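Universal stress protein (Pseudomonas aeruginosa UCBPP-PA14, PDB 7MQ5) is of unknown function but, as a member of the universal stress protein family, probably takes part in the bacterial response to stress. Local coordinates at residues 9-14 against 39-44; 137-142 against 156-161. One frame throughout, in Å; residues are numbered along the deposited sequence. Where two conformers were deposited one is given.

Contact 1: 9-14 against 39-44; sequences SILVVI and HLLVCE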
ATOM      1  N   SER A   9      -0.687  -7.956 -13.126  0.60 12.04           N
ATOM      2  CA  SER A   9       0.790  -8.050 -13.069  0.60 11.82           C
ATOM      3  C   SER A   9       1.290  -7.178 -11.922  0.60 10.71           C
ATOM      4  O   SER A   9       0.717  -6.097 -11.649  0.60 11.41           O
ATOM      5  CB  SER A   9       1.477  -7.759 -14.383  0.60 14.30           C
ATOM      6  OG  SER A   9       1.391  -6.396 -14.740  0.60 18.01           O
ATOM      7  N   ILE A  10       2.305  -7.694 -11.251  1.00  9.56           N
ATOM      8  CA  ILE A  10       2.927  -7.039 -10.082  1.00  9.85           C
ATOM      9  C   ILE A  10       4.394  -6.785 -10.377  1.00  9.73           C
ATOM     10  O   ILE A  10       5.103  -7.725 -10.806  1.00 10.51           O
ATOM     11  CB  ILE A  10       2.778  -7.944  -8.850  1.00  9.94           C
ATOM     12  CG1 ILE A  10       1.305  -8.221  -8.540  1.00 11.08           C
ATOM     13  CG2 ILE A  10       3.521  -7.358  -7.661  1.00 10.59           C
ATOM     14  CD1 ILE A  10       1.093  -9.245  -7.455  1.00 12.39           C
ATOM     15  N   LEU A  11       4.815  -5.541 -10.194  0.70  8.64           N
ATOM     16  CA  LEU A  11       6.252  -5.202 -10.282  0.70  8.69           C
ATOM     17  C   LEU A  11       6.886  -5.478  -8.915  0.70  8.33           C
ATOM     18  O   LEU A  11       6.432  -4.895  -7.904  0.70  8.96           O
ATOM     19  CB  LEU A  11       6.415  -3.739 -10.684  0.70  9.10           C
ATOM     20  CG  LEU A  11       7.860  -3.273 -10.838  0.70  9.32           C
ATOM     21  CD1 LEU A  11       8.556  -4.043 -11.950  0.70  9.57           C
ATOM     22  CD2 LEU A  11       7.903  -1.775 -11.100  0.70 10.05           C
ATOM     23  N   VAL A  12       7.883  -6.357  -8.890  1.00  8.42           N
ATOM     24  CA  VAL A  12       8.588  -6.729  -7.641  1.00  8.54           C
ATOM     25  C   VAL A  12       9.989  -6.138  -7.703  1.00  8.76           C
ATOM     26  O   VAL A  12      10.773  -6.534  -8.584  1.00  9.66           O
ATOM     27  CB  VAL A  12       8.639  -8.251  -7.461  1.00  9.90           C
ATOM     28  CG1 VAL A  12       9.212  -8.617  -6.106  1.00 11.17           C
ATOM     29  CG2 VAL A  12       7.281  -8.905  -7.671  1.00 11.53           C
ATOM     30  N   VAL A  13      10.284  -5.199  -6.816  1.00  8.82           N
ATOM     31  CA  VAL A  13      11.643  -4.605  -6.764  1.00  9.51           C
ATOM     32  C   VAL A  13      12.539  -5.563  -5.980  1.00 10.59           C
ATOM     33  O   VAL A  13      12.280  -5.803  -4.793  1.00 13.07           O
ATOM     34  CB  VAL A  13      11.599  -3.207  -6.148  1.00 11.56           C
ATOM     35  CG1 VAL A  13      13.002  -2.620  -6.075  1.00 13.86           C
ATOM     36  CG2 VAL A  13      10.672  -2.306  -6.935  1.00 12.91           C
ATOM     37  N   ILE A  14      13.557  -6.081  -6.655  1.00 10.96           N
ATOM     38  CA  ILE A  14      14.517  -7.069  -6.091  1.00 12.61           C
ATOM     39  C   ILE A  14      15.810  -6.346  -5.720  1.00 13.46           C
ATOM     40  O   ILE A  14      16.395  -5.692  -6.589  1.00 13.95           O
ATOM     41  CB  ILE A  14      14.795  -8.197  -7.117  1.00 14.16           C
ATOM     42  CG1 ILE A  14      13.525  -8.959  -7.513  1.00 15.42           C
ATOM     43  CG2 ILE A  14      15.878  -9.139  -6.600  1.00 15.74           C
ATOM     44  CD1 ILE A  14      12.867  -9.726  -6.386  1.00 17.21           C
ATOM     45  N   HIS A  39       6.687  -9.495 -12.427  1.00  9.03           N
ATOM     46  CA  HIS A  39       7.842  -8.925 -13.160  1.00  8.82           C
ATOM     47  C   HIS A  39       8.891  -8.518 -12.130  1.00  9.13           C
ATOM     48  O   HIS A  39       8.638  -7.608 -11.321  1.00  9.62           O
ATOM     49  CB  HIS A  39       7.421  -7.760 -14.040  1.00  9.18           C
ATOM     50  CG  HIS A  39       8.558  -7.239 -14.851  1.00  9.80           C
ATOM     51  ND1 HIS A  39       9.090  -7.963 -15.897  1.00 11.00           N
ATOM     52  CD2 HIS A  39       9.262  -6.089 -14.774  1.00 10.65           C
ATOM     53  CE1 HIS A  39      10.072  -7.264 -16.432  1.00 11.45           C
ATOM     54  NE2 HIS A  39      10.197  -6.114 -15.762  1.00 11.47           N
ATOM     55  N   LEU A  40      10.030  -9.199 -12.149  1.00  8.95           N
ATOM     56  CA  LEU A  40      11.110  -8.937 -11.173  1.00  9.26           C
ATOM     57  C   LEU A  40      12.082  -7.917 -11.760  1.00  9.56           C
ATOM     58  O   LEU A  40      12.625  -8.161 -12.855  1.00 11.47           O
ATOM     59  CB  LEU A  40      11.844 -10.237 -10.840  1.00 10.62           C
ATOM     60  CG  LEU A  40      10.983 -11.467 -10.561  1.00 12.76           C
ATOM     61  CD1 LEU A  40      11.848 -12.641 -10.133  1.00 15.33           C
ATOM     62  CD2 LEU A  40       9.911 -11.184  -9.525  1.00 13.31           C
ATOM     63  N   LEU A  41      12.343  -6.854 -11.017  1.00  9.10           N
ATOM     64  CA  LEU A  41      13.207  -5.764 -11.512  1.00  9.23           C
ATOM     65  C   LEU A  41      14.375  -5.542 -10.559  1.00  9.42           C
ATOM     66  O   LEU A  41      14.143  -5.346  -9.354  1.00 10.31           O
ATOM     67  CB  LEU A  41      12.382  -4.479 -11.627  1.00  9.64           C
ATOM     68  CG  LEU A  41      13.172  -3.197 -11.901  1.00 10.88           C
ATOM     69  CD1 LEU A  41      13.784  -3.225 -13.297  1.00 12.75           C
ATOM     70  CD2 LEU A  41      12.301  -1.962 -11.700  1.00 11.22           C
ATOM     71  N   VAL A  42      15.586  -5.529 -11.112  1.00 10.00           N
ATOM     72  CA  VAL A  42      16.784  -5.066 -10.359  1.00 10.52           C
ATOM     73  C   VAL A  42      17.165  -3.702 -10.944  1.00 10.53           C
ATOM     74  O   VAL A  42      17.359  -3.619 -12.161  1.00 11.30           O
ATOM     75  CB  VAL A  42      17.957  -6.059 -10.419  1.00 12.09           C
ATOM     76  CG1 VAL A  42      19.201  -5.455  -9.782  1.00 14.12           C
ATOM     77  CG2 VAL A  42      17.601  -7.381  -9.765  1.00 13.64           C
ATOM     78  N   CYS A  43      17.272  -2.695 -10.087  1.00 10.84           N
ATOM     79  CA  CYS A  43      17.622  -1.322 -10.513  1.00 11.77           C
ATOM     80  C   CYS A  43      19.111  -1.094 -10.259  1.00 11.72           C
ATOM     81  O   CYS A  43      19.483  -0.759  -9.124  1.00 13.74           O
ATOM     82  CB  CYS A  43      16.794  -0.291  -9.763  1.00 12.24           C
ATOM     83  SG  CYS A  43      15.017  -0.511  -9.990  1.00 13.93           S
ATOM     84  N   GLU A  44      19.929  -1.298 -11.289  1.00 12.11           N
ATOM     85  CA  GLU A  44      21.394  -1.139 -11.149  1.00 13.12           C
ATOM     86  C   GLU A  44      22.013  -1.095 -12.539  1.00 13.37           C
ATOM     87  O   GLU A  44      21.497  -1.773 -13.445  1.00 13.94           O
ATOM     88  CB  GLU A  44      21.994  -2.310 -10.372  1.00 13.20           C
ATOM     89  CG  GLU A  44      23.492  -2.170 -10.148  1.00 14.20           C
ATOM     90  CD  GLU A  44      24.152  -3.292  -9.368  1.00 14.01           C
ATOM     91  OE1 GLU A  44      23.489  -3.874  -8.480  1.00 15.37           O
ATOM     92  OE2 GLU A  44      25.341  -3.571  -9.647  1.00 16.22           O
TER
HETATM   93  O   HOH W   1      16.683  -3.001  -7.343  1.00 17.68           O

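Contact 2: 137-142 against 156-161; sequences ILAAVD and GIISHA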
ATOM      1  N   ILE A 137      -5.127  -7.284   9.366  1.00 10.87           N
ATOM      2  CA  ILE A 137      -5.076  -6.272   8.280  1.00 10.70           C
ATOM      3  C   ILE A 137      -5.897  -5.072   8.748  1.00 10.82           C
ATOM      4  O   ILE A 137      -7.057  -5.268   9.131  1.00 12.81           O
ATOM      5  CB  ILE A 137      -5.647  -6.856   6.974  1.00 10.83           C
ATOM      6  CG1 ILE A 137      -5.114  -8.264   6.679  1.00 12.15           C
ATOM      7  CG2 ILE A 137      -5.436  -5.882   5.813  1.00 10.98           C
ATOM      8  CD1 ILE A 137      -3.608  -8.381   6.635  1.00 12.57           C
ATOM      9  N   LEU A 138      -5.307  -3.884   8.690  1.00  9.68           N
ATOM     10  CA  LEU A 138      -5.986  -2.661   9.159  1.00  9.75           C
ATOM     11  C   LEU A 138      -6.264  -1.731   7.981  1.00  9.28           C
ATOM     12  O   LEU A 138      -5.338  -1.405   7.252  1.00 10.93           O
ATOM     13  CB  LEU A 138      -5.105  -1.956  10.192  1.00 10.30           C
ATOM     14  CG  LEU A 138      -5.680  -0.666  10.767  1.00 10.66           C
ATOM     15  CD1 LEU A 138      -6.994  -0.916  11.505  1.00 11.26           C
ATOM     16  CD2 LEU A 138      -4.650  -0.025  11.673  1.00 12.25           C
ATOM     17  N   ALA A 139      -7.518  -1.332   7.816  1.00 10.27           N
ATOM     18  CA  ALA A 139      -7.916  -0.336   6.795  1.00 10.28           C
ATOM     19  C   ALA A 139      -8.149   1.003   7.497  1.00 10.50           C
ATOM     20  O   ALA A 139      -8.866   1.018   8.506  1.00 11.99           O
ATOM     21  CB  ALA A 139      -9.163  -0.796   6.081  1.00 11.37           C
ATOM     22  N   ALA A 140      -7.598   2.096   6.969  1.00  9.93           N
ATOM     23  CA  ALA A 140      -7.786   3.439   7.555  1.00 11.59           C
ATOM     24  C   ALA A 140      -8.751   4.247   6.684  1.00 12.14           C
ATOM     25  O   ALA A 140      -8.471   4.451   5.501  1.00 13.36           O
ATOM     26  CB  ALA A 140      -6.459   4.147   7.692  1.00 13.05           C
ATOM     27  N   VAL A 141      -9.857   4.688   7.272  1.00 14.16           N
ATOM     28  CA  VAL A 141     -10.865   5.520   6.565  1.00 16.35           C
ATOM     29  C   VAL A 141     -11.296   6.676   7.482  1.00 19.99           C
ATOM     30  O   VAL A 141     -10.756   6.809   8.608  1.00 19.40           O
ATOM     31  CB  VAL A 141     -12.064   4.646   6.159  1.00 19.25           C
ATOM     32  CG1 VAL A 141     -11.653   3.505   5.236  1.00 18.97           C
ATOM     33  CG2 VAL A 141     -12.794   4.122   7.389  1.00 21.41           C
ATOM     34  N   ASP A 142     -12.139   7.560   6.962  1.00 20.33           N
ATOM     35  CA  ASP A 142     -12.791   8.606   7.800  1.00 21.84           C
ATOM     36  C   ASP A 142     -14.276   8.526   7.459  1.00 21.69           C
ATOM     37  O   ASP A 142     -14.686   9.125   6.459  1.00 23.36           O
ATOM     38  CB  ASP A 142     -12.208  10.010   7.605  1.00 25.39           C
ATOM     39  CG  ASP A 142     -12.868  11.072   8.485  1.00 29.24           C
ATOM     40  OD1 ASP A 142     -13.867  10.745   9.170  1.00 29.29           O
ATOM     41  OD2 ASP A 142     -12.380  12.221   8.485  1.00 36.29           O
ATOM     42  N   GLY A 156     -12.156   1.639  -2.289  1.00 14.06           N
ATOM     43  CA  GLY A 156     -10.913   0.999  -2.759  1.00 13.75           C
ATOM     44  C   GLY A 156     -10.065   0.505  -1.598  1.00 11.51           C
ATOM     45  O   GLY A 156      -9.488  -0.603  -1.671  1.00 12.03           O
ATOM     46  N   ILE A 157      -9.991   1.298  -0.534  1.00 10.69           N
ATOM     47  CA  ILE A 157      -9.210   0.897   0.668  1.00 10.25           C
ATOM     48  C   ILE A 157      -9.807  -0.391   1.239  1.00 10.67           C
ATOM     49  O   ILE A 157      -9.059  -1.340   1.502  1.00 11.21           O
ATOM     50  CB  ILE A 157      -9.222   2.046   1.693  1.00 10.75           C
ATOM     51  CG1 ILE A 157      -8.383   3.232   1.211  1.00 11.27           C
ATOM     52  CG2 ILE A 157      -8.789   1.561   3.072  1.00 12.16           C
ATOM     53  CD1 ILE A 157      -8.687   4.524   1.938  1.00 11.63           C
ATOM     54  N   ILE A 158     -11.138  -0.457   1.336  0.50 10.87           N
ATOM     55  CA  ILE A 158     -11.793  -1.669   1.905  0.50 10.89           C
ATOM     56  C   ILE A 158     -11.671  -2.843   0.927  0.50 11.09           C
ATOM     57  O   ILE A 158     -11.448  -3.976   1.396  0.50 11.41           O
ATOM     58  CB  ILE A 158     -13.259  -1.385   2.273  0.50 11.86           C
ATOM     59  CG1 ILE A 158     -13.377  -0.316   3.362  0.50 11.92           C
ATOM     60  CG2 ILE A 158     -13.970  -2.670   2.668  0.50 12.24           C
ATOM     61  CD1 ILE A 158     -12.671  -0.645   4.656  0.50 11.68           C
ATOM     62  N   SER A 159     -11.820  -2.608  -0.377  0.70 11.98           N
ATOM     63  CA  SER A 159     -11.733  -3.750  -1.322  0.70 12.94           C
ATOM     64  C   SER A 159     -10.342  -4.390  -1.242  0.70 11.75           C
ATOM     65  O   SER A 159     -10.222  -5.619  -1.244  0.70 12.64           O
ATOM     66  CB  SER A 159     -12.044  -3.296  -2.718  0.70 13.59           C
ATOM     67  OG  SER A 159     -12.039  -4.395  -3.606  0.70 16.94           O
ATOM     68  N   HIS A 160      -9.308  -3.556  -1.206  1.00 11.05           N
ATOM     69  CA  HIS A 160      -7.932  -4.112  -1.176  1.00 11.12           C
ATOM     70  C   HIS A 160      -7.665  -4.775   0.179  1.00 10.83           C
ATOM     71  O   HIS A 160      -7.115  -5.885   0.207  1.00 11.56           O
ATOM     72  CB  HIS A 160      -6.873  -3.038  -1.462  1.00 11.14           C
ATOM     73  CG  HIS A 160      -6.779  -2.593  -2.891  1.00 12.15           C
ATOM     74  ND1 HIS A 160      -7.648  -1.664  -3.445  1.00 15.35           N
ATOM     75  CD2 HIS A 160      -5.926  -2.935  -3.883  1.00 14.64           C
ATOM     76  CE1 HIS A 160      -7.314  -1.442  -4.704  1.00 15.75           C
ATOM     77  NE2 HIS A 160      -6.255  -2.195  -4.987  1.00 14.39           N
ATOM     78  N   ALA A 161      -8.085  -4.131   1.273  1.00 10.12           N
ATOM     79  CA  ALA A 161      -7.823  -4.710   2.612  1.00 10.53           C
ATOM     80  C   ALA A 161      -8.547  -6.048   2.796  1.00 10.80           C
ATOM     81  O   ALA A 161      -7.954  -6.990   3.336  1.00 11.25           O
ATOM     82  CB  ALA A 161      -8.218  -3.728   3.680  1.00 10.59           C
TER

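Contact 1: 9-14 against 39-44
His39 N donates to Ile10 O and Leu41 N to Val12 O, while Val12 N donates to His39 O (2.8 Å) and Ile14 N to Leu41 O, four backbone bonds that pair 9-14 with 39-44 as parallel neighbours and whose alternation fixes the register. All four are close to straight, with N-H...O angles of 165° or more. Beyond the last of them the ladder is prolonged by a water, which donates to Ile14 O (2.8 Å) and accepts from Cys43 N (2.8 Å). Two CA-H...O contacts supplement the ladder, Leu11 CA to His39 O and Leu40 CA to Val12 O, each 3.5 Å.

Apolar packing differs on the two faces. On the face bearing Leu11, His39 and Leu41, Leu11 CD1 meets the edge of the imidazole in its plane, 3.6 Å from His39 CD2, and also touches Leu41 CB. Both ring nitrogens of His39 are engaged beyond the pair, ND1 with Ser68 and NE2 with Glu84, which fixes the ring's rotation. On the other face Leu40 CD2 lies beside Val12 CB (3.8 Å), and Ile14, its CG1 anti to the carbonyl carbon (chi1 -60°), brings that atom to 3.9 Å from Leu40 CB.

Helix 22-34 packs on Val12 and Leu40 and connects the two strands, completing a beta-alpha-beta crossover of a Rossmann-like alpha/beta fold.

Contact 2: 137-142 against 156-161
Ala139 CB is the meeting point of this strand-on-helix packing: Ile157 CG2 and Ile158 CD1 each lie 3.8 Å from it, and Ala161 CB is 3.9 Å away. To one side along the strand, Ile137 turns its CG2 branch to the helix, 3.7 Å from Ala161 O and a little farther from Ala161 CB; a chi1 of -46° leaves that branch anti to the backbone N. To the other side Val141 CG1 reaches Ile157 CG2 at 4.1 Å, the two side chains passing in opposite directions. Ile157 also spans to the backbone, its CD1 lying in van der Waals contact 3.6 Å from Ala140 O.

The segment axes run at 176°, almost exactly antiparallel, and approach to 8.2 Å. That geometry belongs to the first half of a beta-alpha-beta unit, in which helix 148-167 runs back over one face of the sheet before strand 171-178 follows parallel to the first, within the universal stress protein family region.

Farther out, strand 240-244 supplies Val242 against both Ile157 and Ala161, while Leu172 touches Ala161 and Val174 touches Val141. Away from the strand, Gly156 O receives two donors from opposite faces of its plane, His160 N in the helical bond and His160 ND1 (2.8 Å). The latter comes from above the carbonyl plane, yet the oxygen lies within 4° of the imidazole plane, restraining that ring against its own helix.

Both segments of contact 1 precede those of contact 2 in sequence, and the two sites flank the middle of the molecule. Their centres are 25 Å apart and their nearest atoms about 10 Å, without touching, yet both reach one mixed ten-stranded sheet. Strands 9-13 and 37-43 belong to its first five-stranded part and strand 136-141 to its second; the halves meet where 123-126 runs antiparallel to 270-274. Contact 1 pairs two strands of a beta-alpha-beta unit, whereas contact 2 packs a strand on the helix of another. Read inward from each outer edge, the strand orders 3-2-1-4-5 and 8-7-6-9-10 have the same topology, consistent with tandem universal stress protein domains sharing a continuous sheet.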